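Local atomic coordinates of pullulanase (Klebsiella oxytoca, PDB entry 2YOC), a protein that hydrolyses the alpha-1,6-glucosidic links of pullulan and related alpha-glucans and is exported by a type 2 secretion system. Residues 977-982 / 1064-1069; 993-998 / 1056-1061. All blocks are in the same frame, centred on the assembly; numbering follows the deposited sequence.

Overall arrangement
Both contacts lie near one edge of the C-terminal, pullulanase-type beta domain, their centres about 11 Å apart and both about 40 to 45 Å from the centre of the chain. Strands 975-981 and 994-1002, neighbours in an antiparallel sheet, supply one side of each, and interaction 2 is nested within the chain loop that interaction 1 closes. Interaction 1 is the more buried: an irregular tail segment lies over a strand, joined by one aspartate bond and a leucine methyl. Interaction 2, partly exposed, is mostly backbone pairing between strand ends. Asp982 of the first and Leu994 and Gln1058 of the second share one calcium ion.

Interaction 1. Residues 977-982 / 1064-1069; sequences VMTVDD and AGLPVS. With CA (calcium ion), chain M.
Asp981 meets the loop at Gly1065, Leu1066 and Pro1067 with its carboxylate, while Leu1066 reaches over to Thr979. The contact fastens the loop that follows strand 1050-1057 onto strand 975-981, in the antiparallel sheet of the C-terminal pullulanase-type domain. The carboxylate carbon of Asp981 stands anti to its backbone N (chi1 -159°), which brings the group alongside the backbone of the tail segment. There Asp981 OD1 accepts the N-H of Leu1066, N to OD1 2.9 Å. The bond is bent, 145° at the hydrogen, and the donor comes from above the carboxylate, 59° out of its plane. The same OD1 also accepts the amide of Gly983, so one oxygen ties the strand's own exit to the tail. The other oxygen, Asp981 OD2, rests 3.5 Å from Pro1067 CA.

Leu1066 points its CB at the strand and meets it with one branch: Leu1066 CD1 makes a van der Waals contact with Thr979 CB at 4.0 Å, the carbonyl of Val980 lying a little farther off. The leucine also packs on Val998 of the adjoining strand 994-1002. Asp982, the next residue after Asp981, directs its CB away from the tail and binds the calcium ion through OD2 at 2.3 Å. Its OD1 forms a salt bridge with Arg961 and takes the amide of Leu990.

Of these two successive aspartates, Asp981 thus holds the tail segment and Gly983 by their amides, while Asp982 ties calcium, Arg961 and Leu990 together. With two N-H groups on its OD1, the buried carboxylate of Asp981 is probably stabilised in its charged form.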
loop_
_atom_site.group_PDB
_atom_site.type_symbol
_atom_site.label_atom_id
_atom_site.label_comp_id
_atom_site.label_asym_id
_atom_site.label_seq_id
_atom_site.Cartn_x
_atom_site.Cartn_y
_atom_site.Cartn_z
ATOM N N VAL B 977 -16.374 -1.304 -18.413
ATOM C CA VAL B 977 -16.246 -0.498 -19.623
ATOM C C VAL B 977 -14.806 -0.533 -20.124
ATOM O O VAL B 977 -13.909 0.002 -19.461
ATOM C CB VAL B 977 -16.810 0.941 -19.446
ATOM C CG1 VAL B 977 -16.522 1.797 -20.666
ATOM C CG2 VAL B 977 -18.314 0.910 -19.183
HETATM N N MSE B 978 -14.585 -1.185 -21.292
HETATM C CA MSE B 978 -13.262 -1.318 -21.893
HETATM C C MSE B 978 -13.188 -0.563 -23.188
HETATM O O MSE B 978 -14.087 -0.694 -24.016
HETATM C CB MSE B 978 -12.927 -2.795 -22.124
HETATM C CG MSE B 978 -11.459 -3.038 -22.510
HETATM SE SE MSE B 978 -10.991 -4.924 -22.689
HETATM C CE MSE B 978 -12.052 -5.390 -24.230
ATOM N N THR B 979 -12.107 0.206 -23.381
ATOM C CA THR B 979 -11.899 0.955 -24.611
ATOM C C THR B 979 -10.647 0.431 -25.329
ATOM O O THR B 979 -9.641 0.188 -24.664
ATOM C CB THR B 979 -11.861 2.486 -24.367
ATOM O OG1 THR B 979 -10.631 2.870 -23.768
ATOM C CG2 THR B 979 -13.035 3.002 -23.561
ATOM N N VAL B 980 -10.724 0.223 -26.674
ATOM C CA VAL B 980 -9.604 -0.264 -27.495
ATOM C C VAL B 980 -9.333 0.734 -28.612
ATOM O O VAL B 980 -10.194 0.958 -29.461
ATOM C CB VAL B 980 -9.772 -1.708 -28.034
ATOM C CG1 VAL B 980 -8.505 -2.156 -28.760
ATOM C CG2 VAL B 980 -10.123 -2.692 -26.903
ATOM N N ASP B 981 -8.135 1.330 -28.613
ATOM C CA ASP B 981 -7.744 2.341 -29.576
ATOM C C ASP B 981 -7.267 1.769 -30.896
ATOM O O ASP B 981 -6.522 0.792 -30.923
ATOM C CB ASP B 981 -6.655 3.267 -28.989
ATOM C CG ASP B 981 -6.539 4.612 -29.687
ATOM O OD1 ASP B 981 -7.479 4.988 -30.399
ATOM O OD2 ASP B 981 -5.506 5.302 -29.505
ATOM N N ASP B 982 -7.683 2.407 -32.006
ATOM C CA ASP B 982 -7.188 2.160 -33.348
ATOM C C ASP B 982 -6.803 3.502 -33.940
ATOM O O ASP B 982 -6.426 3.595 -35.118
ATOM C CB ASP B 982 -8.158 1.376 -34.225
ATOM C CG ASP B 982 -7.455 0.627 -35.367
ATOM O OD1 ASP B 982 -6.324 0.100 -35.146
ATOM O OD2 ASP B 982 -8.023 0.571 -36.479
ATOM N N ALA B 1064 -8.033 10.373 -34.540
ATOM C CA ALA B 1064 -7.656 10.093 -33.147
ATOM C C ALA B 1064 -8.846 9.294 -32.642
ATOM O O ALA B 1064 -9.994 9.582 -33.031
ATOM C CB ALA B 1064 -7.528 11.383 -32.372
ATOM N N GLY B 1065 -8.595 8.235 -31.914
ATOM C CA GLY B 1065 -9.703 7.380 -31.518
ATOM C C GLY B 1065 -10.040 7.533 -30.067
ATOM O O GLY B 1065 -10.597 8.560 -29.653
ATOM N N LEU B 1066 -9.666 6.506 -29.291
ATOM C CA LEU B 1066 -9.858 6.433 -27.856
ATOM C C LEU B 1066 -8.480 6.252 -27.211
ATOM O O LEU B 1066 -8.182 5.159 -26.713
ATOM C CB LEU B 1066 -10.801 5.274 -27.521
ATOM C CG LEU B 1066 -12.146 5.257 -28.250
ATOM C CD1 LEU B 1066 -12.937 4.024 -27.903
ATOM C CD2 LEU B 1066 -12.956 6.514 -27.984
ATOM N N PRO B 1067 -7.592 7.296 -27.260
ATOM C CA PRO B 1067 -6.256 7.157 -26.674
ATOM C C PRO B 1067 -6.256 6.859 -25.173
ATOM O O PRO B 1067 -7.091 7.408 -24.421
ATOM C CB PRO B 1067 -5.602 8.497 -26.995
ATOM C CG PRO B 1067 -6.685 9.411 -27.094
ATOM C CD PRO B 1067 -7.759 8.657 -27.796
ATOM N N VAL B 1068 -5.334 5.951 -24.762
ATOM C CA VAL B 1068 -5.117 5.531 -23.377
ATOM C C VAL B 1068 -4.545 6.704 -22.563
ATOM O O VAL B 1068 -3.990 7.649 -23.152
ATOM C CB VAL B 1068 -4.215 4.302 -23.328
ATOM C CG1 VAL B 1068 -4.822 3.155 -24.106
ATOM C CG2 VAL B 1068 -2.814 4.609 -23.831
ATOM N N SER B 1069 -4.693 6.636 -21.220
ATOM C CA SER B 1069 -4.272 7.640 -20.228
ATOM C C SER B 1069 -2.787 7.902 -20.317
ATOM O O SER B 1069 -2.329 9.056 -20.201
ATOM C CB SER B 1069 -4.570 7.154 -18.805
ATOM O OG SER B 1069 -5.888 6.668 -18.596
HETATM CA CA CA M . -8.426 2.176 -38.045
#

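Interaction 2. Residues 993-998 / 1056-1061; sequences RLDGLV and LPQGEA. With CA (calcium ion), chain M.
Leu994 and Asp995 run antiparallel to Leu1056, Pro1057 and Gln1058, and three backbone hydrogen bonds carry the pairing. Asp995 N gives its hydrogen to Leu1056 O at 2.8 Å. Gln1058 N reaches Arg993 O, also at 2.8 Å, and Leu1056 N reaches Gly996 O at 3.0 Å. Between the first two, Leu994 and Pro1057 form a non-hydrogen-bonded pair whose side chains diverge.

The metal adds a second link. Calcium is bound by the backbone O of Leu994 at 2.4 Å and by the amide oxygen OE1 of Gln1058, with Asp982, Ser989 and Asp991 completing the protein ligands. In the glutamine, chi1 of -163° swings CG opposite the backbone N, and the chain runs on extended to carry OE1 to the ion.

Side-chain packing is modest. Asp995 and Gln1058 cross at about a right angle, Asp995 OD1 lying 3.4 Å from Gln1058 CG; the hydrogen bond of that oxygen is to the amide of Gly1063. Leu1056 lays its CB against the backbone of Gly996 and brings CD1 to 4.2 Å from Asp995 CB. The CB of Arg993 is directed away from 1056-1061, and its NH1 forms a salt bridge with Glu1055.

In the sheet, strand 994-1002 runs between 975-981 and 1050-1057. Leu997 reaches Leu949 and Phe950 in a nearby loop, and Leu1056 packs on Leu1066 of the chain's tail.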
loop_
_atom_site.group_PDB
_atom_site.type_symbol
_atom_site.label_atom_id
_atom_site.label_comp_id
_atom_site.label_asym_id
_atom_site.label_seq_id
_atom_site.Cartn_x
_atom_site.Cartn_y
_atom_site.Cartn_z
ATOM N N ARG B 993 -12.208 -0.420 -40.935
ATOM C CA ARG B 993 -13.554 0.082 -40.770
ATOM C C ARG B 993 -13.681 0.936 -39.487
ATOM O O ARG B 993 -14.403 1.931 -39.505
ATOM C CB ARG B 993 -14.536 -1.115 -40.836
ATOM C CG ARG B 993 -15.923 -0.927 -40.192
ATOM C CD ARG B 993 -16.768 -2.191 -40.280
ATOM N NE ARG B 993 -16.381 -3.169 -39.268
ATOM C CZ ARG B 993 -16.998 -3.317 -38.101
ATOM N NH1 ARG B 993 -18.045 -2.562 -37.796
ATOM N NH2 ARG B 993 -16.577 -4.226 -37.232
ATOM N N LEU B 994 -12.951 0.562 -38.393
ATOM C CA LEU B 994 -13.019 1.243 -37.076
ATOM C C LEU B 994 -11.817 2.119 -36.705
ATOM O O LEU B 994 -10.724 1.952 -37.254
ATOM C CB LEU B 994 -13.336 0.257 -35.917
ATOM C CG LEU B 994 -14.506 -0.704 -36.118
ATOM C CD1 LEU B 994 -14.715 -1.560 -34.908
ATOM C CD2 LEU B 994 -15.793 0.016 -36.471
ATOM N N ASP B 995 -12.054 3.062 -35.766
ATOM C CA ASP B 995 -11.080 3.984 -35.179
ATOM C C ASP B 995 -10.872 3.577 -33.723
ATOM O O ASP B 995 -9.887 3.968 -33.112
ATOM C CB ASP B 995 -11.601 5.430 -35.217
ATOM C CG ASP B 995 -10.926 6.385 -36.197
ATOM O OD1 ASP B 995 -9.882 5.997 -36.796
ATOM O OD2 ASP B 995 -11.435 7.531 -36.361
ATOM N N GLY B 996 -11.812 2.801 -33.190
ATOM C CA GLY B 996 -11.806 2.347 -31.810
ATOM C C GLY B 996 -12.998 1.486 -31.453
ATOM O O GLY B 996 -13.951 1.382 -32.230
ATOM N N LEU B 997 -12.951 0.868 -30.257
ATOM C CA LEU B 997 -13.968 -0.047 -29.714
ATOM C C LEU B 997 -14.316 0.223 -28.267
ATOM O O LEU B 997 -13.446 0.590 -27.469
ATOM C CB LEU B 997 -13.427 -1.482 -29.774
ATOM C CG LEU B 997 -14.316 -2.564 -30.328
ATOM C CD1 LEU B 997 -15.472 -1.980 -31.159
ATOM C CD2 LEU B 997 -13.498 -3.537 -31.156
ATOM N N VAL B 998 -15.582 -0.054 -27.911
ATOM C CA VAL B 998 -16.072 0.036 -26.531
ATOM C C VAL B 998 -16.818 -1.250 -26.165
ATOM O O VAL B 998 -17.764 -1.636 -26.861
ATOM C CB VAL B 998 -16.891 1.313 -26.180
ATOM C CG1 VAL B 998 -17.387 1.270 -24.745
ATOM C CG2 VAL B 998 -16.071 2.574 -26.398
ATOM N N LEU B 1056 -16.521 2.842 -32.901
ATOM C CA LEU B 1056 -16.163 4.171 -33.381
ATOM C C LEU B 1056 -15.812 4.049 -34.878
ATOM O O LEU B 1056 -14.699 3.626 -35.215
ATOM C CB LEU B 1056 -14.941 4.670 -32.603
ATOM C CG LEU B 1056 -14.885 6.123 -32.192
ATOM C CD1 LEU B 1056 -13.519 6.441 -31.635
ATOM C CD2 LEU B 1056 -15.160 7.066 -33.363
ATOM N N PRO B 1057 -16.736 4.381 -35.804
ATOM C CA PRO B 1057 -16.408 4.194 -37.236
ATOM C C PRO B 1057 -15.332 5.139 -37.734
ATOM O O PRO B 1057 -15.255 6.290 -37.295
ATOM C CB PRO B 1057 -17.747 4.381 -37.951
ATOM C CG PRO B 1057 -18.573 5.220 -36.997
ATOM C CD PRO B 1057 -18.108 4.904 -35.607
ATOM N N GLN B 1058 -14.473 4.623 -38.600
ATOM C CA GLN B 1058 -13.369 5.364 -39.186
ATOM C C GLN B 1058 -13.862 6.153 -40.354
ATOM O O GLN B 1058 -14.636 5.642 -41.172
ATOM C CB GLN B 1058 -12.243 4.408 -39.630
ATOM C CG GLN B 1058 -10.905 5.110 -39.870
ATOM C CD GLN B 1058 -9.980 4.287 -40.709
ATOM O OE1 GLN B 1058 -9.560 3.190 -40.331
ATOM N NE2 GLN B 1058 -9.625 4.812 -41.865
ATOM N N GLY B 1059 -13.363 7.380 -40.444
ATOM C CA GLY B 1059 -13.707 8.316 -41.487
ATOM C C GLY B 1059 -12.954 7.938 -42.730
ATOM O O GLY B 1059 -12.604 6.764 -42.975
ATOM N N GLU B 1060 -12.637 8.926 -43.466
ATOM C CA GLU B 1060 -11.941 8.686 -44.705
ATOM C C GLU B 1060 -10.418 8.406 -44.501
ATOM O O GLU B 1060 -9.718 8.179 -45.474
ATOM C CB GLU B 1060 -12.285 9.849 -45.681
ATOM C CG GLU B 1060 -12.371 11.261 -45.074
ATOM C CD GLU B 1060 -13.622 11.757 -44.343
ATOM O OE1 GLU B 1060 -14.734 11.205 -44.537
ATOM O OE2 GLU B 1060 -13.472 12.716 -43.552
ATOM N N ALA B 1061 -9.959 8.418 -43.227
ATOM C CA ALA B 1061 -8.589 8.288 -42.752
ATOM C C ALA B 1061 -8.573 8.011 -41.241
ATOM O O ALA B 1061 -9.553 8.312 -40.535
ATOM C CB ALA B 1061 -7.843 9.576 -43.024
HETATM CA CA CA M . -8.426 2.176 -38.045
#